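Local coordinates for protein maleylacetate reductase (Agrobacterium tumefaciens, PDB 3HL0) that catalyses the NAD-dependent reduction of maleylacetate to 3-oxoadipate in the breakdown of gamma-resorcylate, as a member of the iron-containing alcohol dehydrogenase family, at residues A[179-184]-A[193-198]. Residues are numbered along the deposited sequence; the frame is centred on the assembly and turned at random.
Sequences EALYAR and MAVEGL
Leu181 carries most of this apolar contact, its two methyls working apart on helix 188-210. CD2 rests against two residues of that helix, 3.8 Å from Val195 CG2 and 3.9 Å from Ala194 CB, and the leucine side chain crosses that of Val195 at about a right angle. CD1 instead meets Leu198 CD1 at 4.2 Å, the two leucines reaching toward each other tip to tip from their separate backbones. With CG anti to its own carbonyl carbon (chi1 -64°), Leu181 extends its branches to the helix although its CB does not head straight for it. Closest in backbone are the small residues: Ala180 and Ala194 each turn the CB toward the other segment, the two CB atoms 4.1 Å apart, and their CA atoms are 6.6 Å apart. No hydrogen bond links the two segments.

The contact belongs to a helical hairpin in the all-helical part of the iron-containing alcohol dehydrogenase fold: helix 163-180 and helix 188-210 are successive, and a type I turn, Ala180 to Ala183, lies in the connection between them. Further back on helix 163-180, Ala177 packs on Ala194 and Leu198, and Met174 on Leu198, while Val231 of helix 215-234 touches Ala180.

Polar contacts lie on the side of 179-184 turned from the helix. Tyr182 OH donates to Glu179 OE2 at 2.6 Å, which accepts through its anti lone pair, and Glu179 O sits over one face of the Tyr182 ring, nearer its margin than its centre, 3.8 Å from the plane. His240 N also bonds OE2, whereas His241 ND1 and Ser238 N bond OE1, so both oxygens of this buried carboxylate are satisfied.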
loop_
_atom_site.group_PDB
_atom_site.type_symbol
_atom_site.label_atom_id
_atom_site.label_comp_id
_atom_site.label_asym_id
_atom_site.label_seq_id
_atom_site.Cartn_x
_atom_site.Cartn_y
_atom_site.Cartn_z
ATOM N N GLU A 179 8.135 20.565 12.361
ATOM C CA GLU A 179 8.347 21.733 11.485
ATOM C C GLU A 179 7.546 22.956 11.955
ATOM O O GLU A 179 7.967 24.086 11.724
ATOM C CB GLU A 179 8.047 21.428 10.005
ATOM C CG GLU A 179 9.044 20.449 9.401
ATOM C CD GLU A 179 9.427 20.842 7.956
ATOM O OE1 GLU A 179 8.579 20.815 7.048
ATOM O OE2 GLU A 179 10.581 21.245 7.778
ATOM N N ALA A 180 6.395 22.721 12.581
ATOM C CA ALA A 180 5.633 23.857 13.105
ATOM C C ALA A 180 6.474 24.678 14.099
ATOM O O ALA A 180 6.291 25.911 14.200
ATOM C CB ALA A 180 4.362 23.376 13.757
ATOM N N LEU A 181 7.366 24.024 14.834
ATOM C CA LEU A 181 8.156 24.764 15.846
ATOM C C LEU A 181 9.035 25.869 15.246
ATOM O O LEU A 181 9.318 26.877 15.930
ATOM C CB LEU A 181 9.042 23.800 16.632
ATOM C CG LEU A 181 8.270 22.768 17.459
ATOM C CD1 LEU A 181 9.269 21.759 18.075
ATOM C CD2 LEU A 181 7.404 23.466 18.559
ATOM N N TYR A 182 9.440 25.708 13.991
ATOM C CA TYR A 182 10.308 26.708 13.357
ATOM C C TYR A 182 9.692 27.340 12.136
ATOM O O TYR A 182 10.388 27.971 11.333
ATOM C CB TYR A 182 11.708 26.134 13.070
ATOM C CG TYR A 182 11.769 24.870 12.224
ATOM C CD1 TYR A 182 11.552 24.918 10.834
ATOM C CD2 TYR A 182 12.058 23.645 12.830
ATOM C CE1 TYR A 182 11.670 23.744 10.053
ATOM C CE2 TYR A 182 12.142 22.473 12.081
ATOM C CZ TYR A 182 11.980 22.546 10.708
ATOM O OH TYR A 182 12.085 21.391 9.943
ATOM N N ALA A 183 8.367 27.224 11.993
ATOM C CA ALA A 183 7.675 27.891 10.882
ATOM C C ALA A 183 7.999 29.390 10.830
ATOM O O ALA A 183 8.144 30.031 11.851
ATOM C CB ALA A 183 6.149 27.721 11.026
ATOM N N ARG A 184 8.048 29.932 9.627
ATOM C CA ARG A 184 8.256 31.368 9.486
ATOM C C ARG A 184 7.114 32.123 10.169
ATOM O O ARG A 184 7.357 33.167 10.803
ATOM C CB ARG A 184 8.326 31.763 8.018
ATOM C CG ARG A 184 8.985 33.146 7.876
ATOM C CD ARG A 184 9.069 33.452 6.400
ATOM N NE ARG A 184 9.971 34.569 6.149
ATOM C CZ ARG A 184 10.308 34.989 4.930
ATOM N NH1 ARG A 184 11.150 36.012 4.792
ATOM N NH2 ARG A 184 9.809 34.385 3.855
HETATM N N MSE A 193 0.606 23.500 20.820
HETATM C CA MSE A 193 -0.078 22.305 20.286
HETATM C C MSE A 193 0.967 21.339 19.718
HETATM O O MSE A 193 0.818 20.126 19.887
HETATM C CB MSE A 193 -1.071 22.656 19.192
HETATM C CG MSE A 193 -2.247 23.425 19.771
HETATM SE SE MSE A 193 -3.549 23.616 18.252
HETATM C CE MSE A 193 -4.927 24.584 19.100
ATOM N N ALA A 194 1.987 21.881 19.059
ATOM C CA ALA A 194 3.033 20.996 18.464
ATOM C C ALA A 194 3.781 20.234 19.521
ATOM O O ALA A 194 4.030 19.027 19.368
ATOM C CB ALA A 194 4.016 21.829 17.582
ATOM N N VAL A 195 4.170 20.900 20.600
ATOM C CA VAL A 195 4.910 20.214 21.653
ATOM C C VAL A 195 4.020 19.137 22.295
ATOM O O VAL A 195 4.461 18.008 22.560
ATOM C CB VAL A 195 5.449 21.218 22.697
ATOM C CG1 VAL A 195 6.082 20.443 23.857
ATOM C CG2 VAL A 195 6.498 22.089 22.010
ATOM N N GLU A 196 2.761 19.469 22.562
ATOM C CA GLU A 196 1.849 18.505 23.165
ATOM C C GLU A 196 1.600 17.313 22.219
ATOM O O GLU A 196 1.553 16.177 22.703
ATOM C CB GLU A 196 0.546 19.198 23.546
ATOM C CG GLU A 196 -0.516 18.258 24.093
ATOM C CD GLU A 196 -0.256 17.709 25.486
ATOM O OE1 GLU A 196 0.829 17.874 26.097
ATOM O OE2 GLU A 196 -1.201 17.050 25.969
ATOM N N GLY A 197 1.441 17.573 20.908
ATOM C CA GLY A 197 1.285 16.496 19.920
ATOM C C GLY A 197 2.504 15.588 19.908
ATOM O O GLY A 197 2.363 14.364 19.892
ATOM N N LEU A 198 3.692 16.175 19.898
ATOM C CA LEU A 198 4.933 15.355 20.008
ATOM C C LEU A 198 4.985 14.531 21.279
ATOM O O LEU A 198 5.355 13.345 21.230
ATOM C CB LEU A 198 6.160 16.288 19.909
ATOM C CG LEU A 198 6.372 16.902 18.508
ATOM C CD1 LEU A 198 7.267 18.149 18.576
ATOM C CD2 LEU A 198 6.977 15.838 17.539
#